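Local coordinates for protein transcriptional regulator, LacI family (Corynebacterium glutamicum, PDB 3H5T) that activates transcription in an inositol-dependent way, binding a palindromic promoter motif to control inositol phosphate synthase and other genes probably linked to cell wall components and mycothiol, at residues L74-L79 against S196-R201; A178-A183 against A271-V276. All coordinates share one frame; numbering follows the deposited sequence.

Contact 1: L74-L79 against S196-R201; sequences LLTEDL and SIRLDR
Glu77 OE2 accepts a hydrogen bond from Arg198 NH1 at 2.7 Å, and Glu77 OE1 takes another from Arg198 NH2 at 2.8 Å, a two-pronged, end-on salt bridge that carries almost the whole contact. The prongs differ in quality. The NH2 bond is nearly straight (172°), lies in the guanidinium plane and meets the syn lone pair of OE1; the NH1 bond is bent (136°) and reaches OE2 from above the carboxylate plane. The difference fits the twist between the flat groups, whose planes stand 37° apart. The side chains arrive from opposite directions: that of Arg198 sets out extended and bends at chi3, while that of Glu77 folds at chi2, which brings its carboxylate round to the arginine. Thr76 borders the same end of the guanidinium, its methyl CG2 4.1 Å from Arg198 NH1. With CA atoms no closer than 10.5 Å (Thr76 to Arg201), the link is made by side chains and not by the backbones. Trp248 forms a cation-pi contact with Arg198, so the guanidinium is held by more than the carboxylate. The segments run off the C-terminal ends of strands 70-75 and 192-197, which belong to different sheets. This places the bridge across the cleft between the two lobes, as expected for the periplasmic-binding-protein fold of LacI-family regulators, where effectors of this family typically bind.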
ATOM      1  N   LEU A  74       0.888  -5.945 -11.385  1.00 22.59           N
ATOM      2  CA  LEU A  74      -0.499  -6.221 -11.690  1.00 22.34           C
ATOM      3  C   LEU A  74      -1.365  -5.562 -10.644  1.00 25.59           C
ATOM      4  O   LEU A  74      -1.261  -5.859  -9.459  1.00 27.76           O
ATOM      5  CB  LEU A  74      -0.762  -7.722 -11.707  1.00 19.12           C
ATOM      6  CG  LEU A  74      -2.160  -8.102 -12.198  1.00 16.40           C
ATOM      7  CD1 LEU A  74      -2.049  -9.094 -13.347  1.00 16.34           C
ATOM      8  CD2 LEU A  74      -2.962  -8.671 -11.051  1.00 13.87           C
ATOM      9  N   LEU A  75      -2.222  -4.661 -11.104  1.00 27.85           N
ATOM     10  CA  LEU A  75      -3.117  -3.921 -10.230  1.00 28.00           C
ATOM     11  C   LEU A  75      -4.550  -4.323 -10.580  1.00 27.53           C
ATOM     12  O   LEU A  75      -5.003  -4.136 -11.711  1.00 26.87           O
ATOM     13  CB  LEU A  75      -2.913  -2.409 -10.455  1.00 30.49           C
ATOM     14  CG  LEU A  75      -3.306  -1.425  -9.349  1.00 32.23           C
ATOM     15  CD1 LEU A  75      -2.502  -1.723  -8.112  1.00 34.92           C
ATOM     16  CD2 LEU A  75      -3.029  -0.005  -9.782  1.00 33.60           C
ATOM     17  N   THR A  76      -5.262  -4.881  -9.611  1.00 26.41           N
ATOM     18  CA  THR A  76      -6.638  -5.288  -9.839  1.00 24.11           C
ATOM     19  C   THR A  76      -7.569  -4.067  -9.614  1.00 23.55           C
ATOM     20  O   THR A  76      -8.646  -4.163  -9.025  1.00 21.89           O
ATOM     21  CB  THR A  76      -6.977  -6.508  -8.923  1.00 23.81           C
ATOM     22  OG1 THR A  76      -8.003  -7.282  -9.538  1.00 26.99           O
ATOM     23  CG2 THR A  76      -7.420  -6.077  -7.541  1.00 20.71           C
ATOM     24  N   GLU A  77      -7.120  -2.919 -10.120  1.00 23.85           N
ATOM     25  CA  GLU A  77      -7.835  -1.642 -10.019  1.00 25.44           C
ATOM     26  C   GLU A  77      -7.634  -0.845 -11.298  1.00 26.92           C
ATOM     27  O   GLU A  77      -6.867  -1.246 -12.173  1.00 28.21           O
ATOM     28  CB  GLU A  77      -7.275  -0.771  -8.883  1.00 23.63           C
ATOM     29  CG  GLU A  77      -7.268  -1.384  -7.516  1.00 22.01           C
ATOM     30  CD  GLU A  77      -8.651  -1.716  -7.046  1.00 24.51           C
ATOM     31  OE1 GLU A  77      -9.616  -1.235  -7.679  1.00 23.57           O
ATOM     32  OE2 GLU A  77      -8.771  -2.450  -6.041  1.00 25.29           O
ATOM     33  N   ASP A  78      -8.317   0.295 -11.393  1.00 28.35           N
ATOM     34  CA  ASP A  78      -8.151   1.183 -12.538  1.00 27.20           C
ATOM     35  C   ASP A  78      -6.721   1.725 -12.436  1.00 25.05           C
ATOM     36  O   ASP A  78      -6.215   1.968 -11.334  1.00 22.94           O
ATOM     37  CB  ASP A  78      -9.133   2.360 -12.474  1.00 31.85           C
ATOM     38  CG  ASP A  78     -10.546   1.974 -12.876  1.00 39.44           C
ATOM     39  OD1 ASP A  78     -10.704   1.329 -13.942  1.00 42.27           O
ATOM     40  OD2 ASP A  78     -11.500   2.329 -12.138  1.00 39.78           O
ATOM     41  N   LEU A  79      -6.075   1.909 -13.580  1.00 22.15           N
ATOM     42  CA  LEU A  79      -4.713   2.424 -13.624  1.00 21.91           C
ATOM     43  C   LEU A  79      -4.525   3.702 -12.807  1.00 21.38           C
ATOM     44  O   LEU A  79      -3.411   3.995 -12.370  1.00 18.72           O
ATOM     45  CB  LEU A  79      -4.310   2.700 -15.070  1.00 24.56           C
ATOM     46  CG  LEU A  79      -2.815   2.848 -15.310  1.00 26.42           C
ATOM     47  CD1 LEU A  79      -2.100   1.585 -14.846  1.00 26.89           C
ATOM     48  CD2 LEU A  79      -2.571   3.093 -16.786  1.00 30.02           C
ATOM     49  N   SER A 196     -15.105  -0.829   5.312  1.00 25.48           N
ATOM     50  CA  SER A 196     -14.122  -1.580   4.535  1.00 22.59           C
ATOM     51  C   SER A 196     -14.193  -1.299   3.055  1.00 20.20           C
ATOM     52  O   SER A 196     -15.185  -0.755   2.556  1.00 19.59           O
ATOM     53  CB  SER A 196     -14.333  -3.085   4.717  1.00 24.43           C
ATOM     54  OG  SER A 196     -13.857  -3.525   5.975  1.00 32.48           O
ATOM     55  N   ILE A 197     -13.134  -1.679   2.349  1.00 17.92           N
ATOM     56  CA  ILE A 197     -13.124  -1.544   0.900  1.00 18.35           C
ATOM     57  C   ILE A 197     -13.418  -2.947   0.346  1.00 17.28           C
ATOM     58  O   ILE A 197     -13.768  -3.842   1.115  1.00 18.72           O
ATOM     59  CB  ILE A 197     -11.781  -0.951   0.370  1.00 19.30           C
ATOM     60  CG1 ILE A 197     -10.572  -1.676   0.956  1.00 16.78           C
ATOM     61  CG2 ILE A 197     -11.709   0.530   0.723  1.00 18.92           C
ATOM     62  CD1 ILE A 197      -9.276  -1.241   0.321  1.00 15.37           C
ATOM     63  N   ARG A 198     -13.279  -3.152  -0.959  1.00 18.05           N
ATOM     64  CA  ARG A 198     -13.611  -4.439  -1.588  1.00 17.10           C
ATOM     65  C   ARG A 198     -13.334  -5.731  -0.819  1.00 18.05           C
ATOM     66  O   ARG A 198     -12.194  -6.043  -0.489  1.00 18.99           O
ATOM     67  CB  ARG A 198     -12.963  -4.537  -2.963  1.00 17.92           C
ATOM     68  CG  ARG A 198     -13.617  -5.574  -3.874  1.00 16.60           C
ATOM     69  CD  ARG A 198     -13.049  -5.490  -5.276  1.00 14.84           C
ATOM     70  NE  ARG A 198     -13.018  -4.107  -5.753  1.00 14.92           N
ATOM     71  CZ  ARG A 198     -11.927  -3.507  -6.223  1.00 13.73           C
ATOM     72  NH1 ARG A 198     -10.780  -4.163  -6.286  1.00 11.81           N
ATOM     73  NH2 ARG A 198     -11.977  -2.246  -6.617  1.00 13.81           N
ATOM     74  N   LEU A 199     -14.398  -6.486  -0.552  1.00 18.17           N
ATOM     75  CA  LEU A 199     -14.292  -7.754   0.163  1.00 18.79           C
ATOM     76  C   LEU A 199     -14.345  -8.967  -0.778  1.00 20.39           C
ATOM     77  O   LEU A 199     -13.853 -10.039  -0.426  1.00 21.43           O
ATOM     78  CB  LEU A 199     -15.403  -7.864   1.224  1.00 13.98           C
ATOM     79  CG  LEU A 199     -15.225  -7.056   2.529  1.00 14.51           C
ATOM     80  CD1 LEU A 199     -16.563  -6.873   3.261  1.00  8.16           C
ATOM     81  CD2 LEU A 199     -14.214  -7.765   3.424  1.00 12.75           C
ATOM     82  N   ASP A 200     -14.926  -8.800  -1.967  1.00 20.20           N
ATOM     83  CA  ASP A 200     -15.037  -9.906  -2.914  1.00 23.26           C
ATOM     84  C   ASP A 200     -15.270  -9.450  -4.363  1.00 24.04           C
ATOM     85  O   ASP A 200     -15.462  -8.264  -4.621  1.00 25.12           O
ATOM     86  CB  ASP A 200     -16.177 -10.840  -2.488  1.00 24.33           C
ATOM     87  CG  ASP A 200     -15.871 -12.300  -2.776  1.00 28.11           C
ATOM     88  OD1 ASP A 200     -15.078 -12.577  -3.707  1.00 28.41           O
ATOM     89  OD2 ASP A 200     -16.428 -13.172  -2.075  1.00 30.73           O
ATOM     90  N   ARG A 201     -15.267 -10.399  -5.298  1.00 25.55           N
ATOM     91  CA  ARG A 201     -15.478 -10.093  -6.717  1.00 27.83           C
ATOM     92  C   ARG A 201     -16.868  -9.521  -6.979  1.00 27.15           C
ATOM     93  O   ARG A 201     -17.014  -8.499  -7.655  1.00 27.55           O
ATOM     94  CB  ARG A 201     -15.303 -11.342  -7.590  1.00 30.10           C
ATOM     95  CG  ARG A 201     -13.986 -12.077  -7.427  1.00 36.67           C
ATOM     96  CD  ARG A 201     -13.901 -13.263  -8.394  1.00 39.81           C
ATOM     97  NE  ARG A 201     -13.488 -12.875  -9.743  1.00 43.00           N
ATOM     98  CZ  ARG A 201     -13.824 -13.539 -10.848  1.00 45.47           C
ATOM     99  NH1 ARG A 201     -14.588 -14.625 -10.769  1.00 46.27           N
ATOM    100  NH2 ARG A 201     -13.391 -13.124 -12.035  1.00 44.68           N
TER

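Contact 2: A178-A183 against A271-V276; sequences APAAQA and AVLCTV
Helix 178-186 lies against the face of strand 271-274, the backbones coming nearest at Ala181 and Leu273, whose CA atoms are 6.9 Å apart. Between the two segments the contact is wholly apolar and rests on one strand residue. Leu273 points from the strand toward the helix and touches it with a single branch, CD1. This methyl sits 3.6 Å from Ala181 CA and 3.7 Å from Ala181 CB, so it packs on the backbone of the helix as much as on a side chain. Ala180 CB, which also points toward the strand, lies further off, 4.3 Å from Leu273 CD1. With CG of Leu273 anti to the backbone N (chi1 177°), the side chain continues toward the helix, and CD1 is the branch that arrives there. Because Ala180 and Ala181 carry only a methyl each, the leucine can approach the main chain directly. The helical turn it packs on is held by its own bonds, with Gln182 N 2.8 Å from Ala178 O. All three touching residues are buried. Around them the packing continues: Ala181 also meets Phe232 and Leu273 meets Ala228, both of helix 221-235, while Ala180 touches Thr301 of strand 299-302 and Phe351 of strand 344-352. Strand 271-274 runs parallel between strands 192-197 and 299-302, and helices 178-186 and 221-235 both pack on the Leu273 side of this sheet.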
ATOM      1  N   ALA A 178      -5.314  -4.872  15.797  1.00 25.77           N
ATOM      2  CA  ALA A 178      -5.653  -4.958  17.222  1.00 27.06           C
ATOM      3  C   ALA A 178      -5.495  -3.637  17.982  1.00 27.74           C
ATOM      4  O   ALA A 178      -6.428  -3.191  18.644  1.00 30.88           O
ATOM      5  CB  ALA A 178      -4.831  -6.061  17.901  1.00 24.10           C
ATOM      6  N   PRO A 179      -4.320  -2.988  17.892  1.00 29.21           N
ATOM      7  CA  PRO A 179      -4.089  -1.719  18.594  1.00 29.28           C
ATOM      8  C   PRO A 179      -5.147  -0.645  18.349  1.00 31.43           C
ATOM      9  O   PRO A 179      -5.419   0.186  19.221  1.00 33.53           O
ATOM     10  CB  PRO A 179      -2.718  -1.296  18.082  1.00 28.25           C
ATOM     11  CG  PRO A 179      -2.028  -2.599  17.903  1.00 28.37           C
ATOM     12  CD  PRO A 179      -3.087  -3.439  17.221  1.00 28.16           C
ATOM     13  N   ALA A 180      -5.745  -0.663  17.165  1.00 32.23           N
ATOM     14  CA  ALA A 180      -6.763   0.315  16.808  1.00 31.86           C
ATOM     15  C   ALA A 180      -8.120   0.008  17.449  1.00 31.91           C
ATOM     16  O   ALA A 180      -8.761   0.892  18.021  1.00 31.65           O
ATOM     17  CB  ALA A 180      -6.900   0.382  15.294  1.00 31.03           C
ATOM     18  N   ALA A 181      -8.565  -1.238  17.348  1.00 31.77           N
ATOM     19  CA  ALA A 181      -9.849  -1.612  17.932  1.00 31.22           C
ATOM     20  C   ALA A 181      -9.741  -1.511  19.453  1.00 31.74           C
ATOM     21  O   ALA A 181     -10.670  -1.064  20.128  1.00 28.67           O
ATOM     22  CB  ALA A 181     -10.219  -3.020  17.515  1.00 30.63           C
ATOM     23  N   GLN A 182      -8.591  -1.921  19.985  1.00 32.81           N
ATOM     24  CA  GLN A 182      -8.347  -1.866  21.420  1.00 33.91           C
ATOM     25  C   GLN A 182      -8.421  -0.429  21.920  1.00 34.71           C
ATOM     26  O   GLN A 182      -9.029  -0.157  22.949  1.00 35.22           O
ATOM     27  CB  GLN A 182      -6.972  -2.429  21.751  1.00 33.85           C
ATOM     28  CG  GLN A 182      -6.773  -2.630  23.227  1.00 34.60           C
ATOM     29  CD  GLN A 182      -7.734  -3.653  23.778  1.00 34.43           C
ATOM     30  OE1 GLN A 182      -7.589  -4.850  23.535  1.00 33.00           O
ATOM     31  NE2 GLN A 182      -8.740  -3.184  24.507  1.00 36.01           N
ATOM     32  N   ALA A 183      -7.793   0.486  21.185  1.00 35.44           N
ATOM     33  CA  ALA A 183      -7.793   1.894  21.554  1.00 36.13           C
ATOM     34  C   ALA A 183      -9.225   2.412  21.642  1.00 36.12           C
ATOM     35  O   ALA A 183      -9.530   3.280  22.461  1.00 37.78           O
ATOM     36  CB  ALA A 183      -6.996   2.712  20.534  1.00 35.55           C
ATOM     37  N   ALA A 271     -18.225   5.566  17.587  1.00 33.33           N
ATOM     38  CA  ALA A 271     -16.920   5.385  16.957  1.00 32.76           C
ATOM     39  C   ALA A 271     -17.007   4.575  15.673  1.00 32.54           C
ATOM     40  O   ALA A 271     -17.909   3.752  15.510  1.00 33.32           O
ATOM     41  CB  ALA A 271     -15.962   4.706  17.925  1.00 31.09           C
ATOM     42  N   VAL A 272     -16.059   4.812  14.766  1.00 29.40           N
ATOM     43  CA  VAL A 272     -16.009   4.096  13.497  1.00 27.62           C
ATOM     44  C   VAL A 272     -14.584   3.637  13.207  1.00 28.51           C
ATOM     45  O   VAL A 272     -13.675   4.463  13.084  1.00 28.45           O
ATOM     46  CB  VAL A 272     -16.482   4.987  12.321  1.00 26.94           C
ATOM     47  CG1 VAL A 272     -16.123   4.337  10.986  1.00 25.83           C
ATOM     48  CG2 VAL A 272     -17.986   5.210  12.409  1.00 25.39           C
ATOM     49  N   LEU A 273     -14.387   2.324  13.109  1.00 27.38           N
ATOM     50  CA  LEU A 273     -13.067   1.776  12.805  1.00 25.76           C
ATOM     51  C   LEU A 273     -12.981   1.468  11.315  1.00 25.46           C
ATOM     52  O   LEU A 273     -13.778   0.699  10.787  1.00 26.29           O
ATOM     53  CB  LEU A 273     -12.803   0.495  13.611  1.00 24.37           C
ATOM     54  CG  LEU A 273     -11.472  -0.209  13.309  1.00 22.71           C
ATOM     55  CD1 LEU A 273     -10.972  -0.932  14.536  1.00 20.10           C
ATOM     56  CD2 LEU A 273     -11.639  -1.165  12.139  1.00 21.39           C
ATOM     57  N   CYS A 274     -12.008   2.078  10.646  1.00 24.34           N
ATOM     58  CA  CYS A 274     -11.799   1.881   9.219  1.00 22.20           C
ATOM     59  C   CYS A 274     -10.664   0.912   8.935  1.00 20.73           C
ATOM     60  O   CYS A 274      -9.675   0.857   9.659  1.00 22.28           O
ATOM     61  CB  CYS A 274     -11.479   3.211   8.543  1.00 21.10           C
ATOM     62  SG  CYS A 274     -12.775   4.410   8.675  1.00 27.13           S
ATOM     63  N   THR A 275     -10.811   0.173   7.849  1.00 19.92           N
ATOM     64  CA  THR A 275      -9.832  -0.802   7.415  1.00 20.32           C
ATOM     65  C   THR A 275      -8.688  -0.129   6.649  1.00 22.04           C
ATOM     66  O   THR A 275      -7.602  -0.708   6.488  1.00 20.52           O
ATOM     67  CB  THR A 275     -10.513  -1.844   6.516  1.00 20.35           C
ATOM     68  OG1 THR A 275     -11.291  -2.732   7.331  1.00 21.93           O
ATOM     69  CG2 THR A 275      -9.497  -2.631   5.732  1.00 23.25           C
ATOM     70  N   VAL A 276      -8.932   1.097   6.194  1.00 20.95           N
ATOM     71  CA  VAL A 276      -7.931   1.835   5.433  1.00 23.94           C
ATOM     72  C   VAL A 276      -8.082   3.353   5.650  1.00 24.59           C
ATOM     73  O   VAL A 276      -9.203   3.850   5.717  1.00 25.10           O
ATOM     74  CB  VAL A 276      -8.063   1.464   3.924  1.00 24.53           C
ATOM     75  CG1 VAL A 276      -8.419   2.683   3.085  1.00 25.21           C
ATOM     76  CG2 VAL A 276      -6.790   0.820   3.449  1.00 24.40           C
TER

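Contacts 1 and 2 share one sheet, in which strands 192-197 and 271-274 are parallel neighbours, but they serve different places: contact 2 lies within one lobe, between helix and sheet, whereas contact 1 reaches across the cleft to the other lobe. Their centres are about 22 Å apart. The two are nevertheless joined directly where the strands end, since Ser196 OG and Thr275 OG1 lie 3.0 Å apart, probably hydrogen-bonded. Helix 178-186 leads along the chain into strand 192-197, so the helix of contact 2 immediately precedes the strand whose following loop holds Arg198.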